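Local coordinates for malonyl CoA-acyl carrier protein transacylase (Clostridium perfringens, PDB 3PTW) that probably transfers malonyl groups from coenzyme A to acyl carrier protein, the step that supplies extender units for fatty acid synthesis, at residues Y152-Y160 against A196-Q204. Sequence-based numbering, arbitrary orientation.
Sequences YGIVEGANY and APFHCSMLQ
E156 grips S201 where an outer strand of the small antiparallel sheet, 155-162, meets the loop that leads from strand 188-191 into helix 204-214, a junction of the small and large subdomains of the acyltransferase fold; I154 and H199 pack at either end. The case illustrates how one carboxylate can hold a loop by both its oxygens. E156 stretches straight out: OE1 accepts the backbone N-H of S201 (OE1 to N 2.9 Å, N-H...O angle 155°), while OE2 takes the hydroxyl proton of S201 (OE2 to OG 3.0 Å). Both donors arrive from above the carboxylate plane, about 40° out of it. S201 OG sits between its own backbone N and carbonyl carbon (chi1 73°), a setting that brings hydroxyl and amide to the same carboxylate. Beyond E156, the side chains of I154 and M202 run antiparallel alongside each other, I154 CD1 4.0 Å from M202 CG. At the inner end, H199 lays its CB 3.5 Å from the carbonyl O of A158, where A158 and N159 form a classic beta bulge opposite V167. ND1 of H199 is hydrogen-bonded to the backbone O of Q248, and its side chain touches S91 of a GxSxG motif, consistent with the serine-histidine pair of malonyl-CoA:ACP transacylases. Between the backbones sits a water, hydrogen-bonded to G157 O at 2.8 Å and to H199 O at 2.7 Å.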
ATOM      1  N   TYR A 152      12.607  -7.913 -25.849  1.00 38.80           N
ATOM      2  CA  TYR A 152      12.996  -6.509 -25.994  1.00 38.67           C
ATOM      3  C   TYR A 152      13.539  -5.967 -24.689  1.00 37.90           C
ATOM      4  O   TYR A 152      13.963  -4.806 -24.604  1.00 38.23           O
ATOM      5  CB  TYR A 152      11.825  -5.666 -26.506  1.00 38.91           C
ATOM      6  CG  TYR A 152      11.376  -6.068 -27.891  1.00 43.31           C
ATOM      7  CD1 TYR A 152      12.075  -5.634 -29.028  1.00 41.02           C
ATOM      8  CD2 TYR A 152      10.269  -6.901 -28.074  1.00 39.90           C
ATOM      9  CE1 TYR A 152      11.675  -6.006 -30.308  1.00 45.11           C
ATOM     10  CE2 TYR A 152       9.858  -7.285 -29.360  1.00 44.07           C
ATOM     11  CZ  TYR A 152      10.563  -6.833 -30.466  1.00 41.91           C
ATOM     12  OH  TYR A 152      10.167  -7.198 -31.735  1.00 46.11           O
ATOM     13  N   GLY A 153      13.537  -6.822 -23.677  1.00 37.10           N
ATOM     14  CA  GLY A 153      14.004  -6.450 -22.353  1.00 36.99           C
ATOM     15  C   GLY A 153      12.985  -6.788 -21.288  1.00 36.34           C
ATOM     16  O   GLY A 153      11.922  -7.355 -21.588  1.00 35.56           O
ATOM     17  N   ILE A 154      13.303  -6.415 -20.047  1.00 36.18           N
ATOM     18  CA  ILE A 154      12.524  -6.838 -18.882  1.00 35.56           C
ATOM     19  C   ILE A 154      11.126  -6.236 -18.794  1.00 34.93           C
ATOM     20  O   ILE A 154      10.953  -5.016 -18.694  1.00 34.52           O
ATOM     21  CB  ILE A 154      13.298  -6.600 -17.560  1.00 36.32           C
ATOM     22  CG1 ILE A 154      14.468  -7.596 -17.462  1.00 38.24           C
ATOM     23  CG2 ILE A 154      12.346  -6.695 -16.339  1.00 36.24           C
ATOM     24  CD1 ILE A 154      15.531  -7.221 -16.458  1.00 37.51           C
ATOM     25  N   VAL A 155      10.129  -7.112 -18.836  1.00 34.45           N
ATOM     26  CA  VAL A 155       8.756  -6.735 -18.501  1.00 33.79           C
ATOM     27  C   VAL A 155       8.108  -7.852 -17.674  1.00 33.40           C
ATOM     28  O   VAL A 155       8.173  -9.038 -18.023  1.00 33.52           O
ATOM     29  CB  VAL A 155       7.935  -6.343 -19.766  1.00 34.24           C
ATOM     30  CG1 VAL A 155       8.213  -7.304 -20.906  1.00 32.54           C
ATOM     31  CG2 VAL A 155       6.449  -6.232 -19.468  1.00 30.41           C
ATOM     32  N   GLU A 156       7.502  -7.451 -16.564  1.00 33.01           N
ATOM     33  CA  GLU A 156       6.940  -8.370 -15.592  1.00 33.22           C
ATOM     34  C   GLU A 156       5.657  -7.750 -15.029  1.00 32.84           C
ATOM     35  O   GLU A 156       5.479  -6.526 -15.082  1.00 31.81           O
ATOM     36  CB  GLU A 156       7.965  -8.622 -14.460  1.00 33.59           C
ATOM     37  CG  GLU A 156       9.313  -9.254 -14.918  1.00 31.90           C
ATOM     38  CD  GLU A 156      10.319  -9.481 -13.779  1.00 34.26           C
ATOM     39  OE1 GLU A 156      10.032  -9.096 -12.622  1.00 32.52           O
ATOM     40  OE2 GLU A 156      11.411 -10.043 -14.041  1.00 33.26           O
ATOM     41  N   GLY A 157       4.749  -8.588 -14.522  1.00 32.74           N
ATOM     42  CA  GLY A 157       3.586  -8.082 -13.786  1.00 32.66           C
ATOM     43  C   GLY A 157       4.057  -7.397 -12.508  1.00 32.44           C
ATOM     44  O   GLY A 157       4.965  -7.896 -11.839  1.00 33.21           O
ATOM     45  N   ALA A 158       3.460  -6.248 -12.185  1.00 31.19           N
ATOM     46  CA  ALA A 158       3.868  -5.434 -11.029  1.00 30.11           C
ATOM     47  C   ALA A 158       2.731  -5.269  -9.998  1.00 29.24           C
ATOM     48  O   ALA A 158       2.969  -5.308  -8.782  1.00 27.43           O
ATOM     49  CB  ALA A 158       4.393  -4.047 -11.498  1.00 29.28           C
ATOM     50  N   ASN A 159       1.509  -5.087 -10.496  1.00 30.37           N
ATOM     51  CA  ASN A 159       0.319  -4.984  -9.646  1.00 31.79           C
ATOM     52  C   ASN A 159      -0.864  -5.705 -10.264  1.00 31.92           C
ATOM     53  O   ASN A 159      -1.043  -5.685 -11.479  1.00 32.63           O
ATOM     54  CB  ASN A 159      -0.058  -3.520  -9.404  1.00 33.37           C
ATOM     55  CG  ASN A 159       1.087  -2.704  -8.841  1.00 35.43           C
ATOM     56  OD1 ASN A 159       1.164  -2.492  -7.650  1.00 34.91           O
ATOM     57  ND2 ASN A 159       1.991  -2.254  -9.702  1.00 34.94           N
ATOM     58  N   TYR A 160      -1.649  -6.361  -9.421  1.00 31.80           N
ATOM     59  CA  TYR A 160      -2.923  -6.967  -9.815  1.00 31.64           C
ATOM     60  C   TYR A 160      -3.949  -6.392  -8.841  1.00 30.95           C
ATOM     61  O   TYR A 160      -4.104  -6.863  -7.721  1.00 30.79           O
ATOM     62  CB  TYR A 160      -2.853  -8.506  -9.786  1.00 32.14           C
ATOM     63  CG  TYR A 160      -1.894  -9.029 -10.824  1.00 34.64           C
ATOM     64  CD1 TYR A 160      -2.336  -9.330 -12.126  1.00 33.22           C
ATOM     65  CD2 TYR A 160      -0.526  -9.168 -10.540  1.00 32.62           C
ATOM     66  CE1 TYR A 160      -1.441  -9.781 -13.110  1.00 34.76           C
ATOM     67  CE2 TYR A 160       0.371  -9.615 -11.518  1.00 34.03           C
ATOM     68  CZ  TYR A 160      -0.102  -9.916 -12.795  1.00 32.93           C
ATOM     69  OH  TYR A 160       0.764 -10.352 -13.763  1.00 34.94           O
ATOM     70  N   ALA A 196      10.497   4.791 -11.842  1.00 42.55           N
ATOM     71  CA  ALA A 196      11.122   3.618 -11.236  1.00 40.30           C
ATOM     72  C   ALA A 196      10.285   2.365 -11.461  1.00 38.56           C
ATOM     73  O   ALA A 196       9.094   2.379 -11.188  1.00 38.33           O
ATOM     74  CB  ALA A 196      11.357   3.840  -9.754  1.00 39.54           C
ATOM     75  N   PRO A 197      10.912   1.277 -11.947  1.00 37.32           N
ATOM     76  CA  PRO A 197      10.204   0.027 -12.242  1.00 36.22           C
ATOM     77  C   PRO A 197       9.902  -0.789 -10.992  1.00 35.13           C
ATOM     78  O   PRO A 197      10.463  -1.882 -10.803  1.00 34.45           O
ATOM     79  CB  PRO A 197      11.173  -0.717 -13.159  1.00 36.79           C
ATOM     80  CG  PRO A 197      12.516  -0.225 -12.778  1.00 31.54           C
ATOM     81  CD  PRO A 197      12.345   1.193 -12.286  1.00 37.60           C
ATOM     82  N   PHE A 198       9.019  -0.260 -10.140  1.00 34.12           N
ATOM     83  CA  PHE A 198       8.667  -0.948  -8.911  1.00 33.85           C
ATOM     84  C   PHE A 198       8.105  -2.345  -9.206  1.00 32.62           C
ATOM     85  O   PHE A 198       7.458  -2.570 -10.231  1.00 31.91           O
ATOM     86  CB  PHE A 198       7.650  -0.139  -8.095  1.00 35.42           C
ATOM     87  CG  PHE A 198       8.196   1.130  -7.483  1.00 37.68           C
ATOM     88  CD1 PHE A 198       9.563   1.340  -7.332  1.00 36.89           C
ATOM     89  CD2 PHE A 198       7.318   2.102  -7.004  1.00 36.87           C
ATOM     90  CE1 PHE A 198      10.050   2.525  -6.756  1.00 38.91           C
ATOM     91  CE2 PHE A 198       7.790   3.277  -6.412  1.00 38.60           C
ATOM     92  CZ  PHE A 198       9.162   3.492  -6.293  1.00 37.47           C
ATOM     93  N   HIS A 199       8.387  -3.274  -8.300  1.00 32.21           N
ATOM     94  CA  HIS A 199       7.817  -4.618  -8.297  1.00 31.81           C
ATOM     95  C   HIS A 199       8.192  -5.532  -9.447  1.00 31.96           C
ATOM     96  O   HIS A 199       7.446  -6.453  -9.787  1.00 32.37           O
ATOM     97  CB  HIS A 199       6.305  -4.555  -8.101  1.00 32.40           C
ATOM     98  CG  HIS A 199       5.897  -3.761  -6.900  1.00 31.98           C
ATOM     99  ND1 HIS A 199       6.107  -4.205  -5.612  1.00 31.75           N
ATOM    100  CD2 HIS A 199       5.306  -2.545  -6.792  1.00 32.11           C
ATOM    101  CE1 HIS A 199       5.652  -3.297  -4.762  1.00 32.47           C
ATOM    102  NE2 HIS A 199       5.160  -2.281  -5.453  1.00 30.92           N
ATOM    103  N   CYS A 200       9.349  -5.278 -10.051  1.00 32.15           N
ATOM    104  CA  CYS A 200       9.956  -6.266 -10.945  1.00 32.64           C
ATOM    105  C   CYS A 200      11.376  -6.586 -10.488  1.00 31.41           C
ATOM    106  O   CYS A 200      11.909  -5.949  -9.574  1.00 30.21           O
ATOM    107  CB  CYS A 200       9.938  -5.817 -12.416  1.00 33.16           C
ATOM    108  SG  CYS A 200      11.069  -4.477 -12.797  1.00 35.13           S
ATOM    109  N   SER A 201      11.966  -7.585 -11.132  1.00 31.35           N
ATOM    110  CA  SER A 201      13.309  -8.061 -10.819  1.00 31.66           C
ATOM    111  C   SER A 201      14.396  -6.966 -10.873  1.00 31.80           C
ATOM    112  O   SER A 201      15.479  -7.135 -10.311  1.00 31.40           O
ATOM    113  CB  SER A 201      13.672  -9.213 -11.759  1.00 32.21           C
ATOM    114  OG  SER A 201      13.923  -8.715 -13.065  1.00 34.47           O
ATOM    115  N   MET A 202      14.109  -5.847 -11.537  1.00 32.33           N
ATOM    116  CA  MET A 202      15.081  -4.749 -11.614  1.00 32.81           C
ATOM    117  C   MET A 202      15.329  -4.093 -10.269  1.00 32.21           C
ATOM    118  O   MET A 202      16.319  -3.383 -10.101  1.00 32.23           O
ATOM    119  CB  MET A 202      14.642  -3.692 -12.632  1.00 33.47           C
ATOM    120  CG  MET A 202      14.675  -4.180 -14.068  1.00 34.86           C
ATOM    121  SD  MET A 202      13.908  -3.003 -15.186  1.00 33.55           S
ATOM    122  CE  MET A 202      15.248  -1.814 -15.381  1.00 36.08           C
ATOM    123  N   LEU A 203      14.424  -4.313  -9.314  1.00 31.72           N
ATOM    124  CA  LEU A 203      14.607  -3.778  -7.972  1.00 31.58           C
ATOM    125  C   LEU A 203      15.339  -4.736  -7.054  1.00 32.92           C
ATOM    126  O   LEU A 203      15.329  -4.564  -5.843  1.00 33.14           O
ATOM    127  CB  LEU A 203      13.275  -3.336  -7.353  1.00 30.35           C
ATOM    128  CG  LEU A 203      13.102  -1.820  -7.261  1.00 31.77           C
ATOM    129  CD1 LEU A 203      13.080  -1.186  -8.648  1.00 29.42           C
ATOM    130  CD2 LEU A 203      11.840  -1.453  -6.471  1.00 29.20           C
ATOM    131  N   GLN A 204      15.971  -5.750  -7.637  1.00 34.54           N
ATOM    132  CA  GLN A 204      16.799  -6.694  -6.884  1.00 36.01           C
ATOM    133  C   GLN A 204      17.783  -5.976  -5.939  1.00 37.03           C
ATOM    134  O   GLN A 204      17.926  -6.398  -4.799  1.00 38.65           O
ATOM    135  CB  GLN A 204      17.524  -7.660  -7.843  1.00 36.72           C
ATOM    136  CG  GLN A 204      18.468  -8.676  -7.190  1.00 43.55           C
ATOM    137  CD  GLN A 204      17.755  -9.647  -6.245  1.00 38.17           C
ATOM    138  OE1 GLN A 204      16.588 -10.003  -6.451  1.00 42.86           O
ATOM    139  NE2 GLN A 204      18.459 -10.073  -5.204  1.00 43.61           N
TER
HETATM  140  O   HOH W   1       7.478  -8.899 -11.000  1.00 40.05           O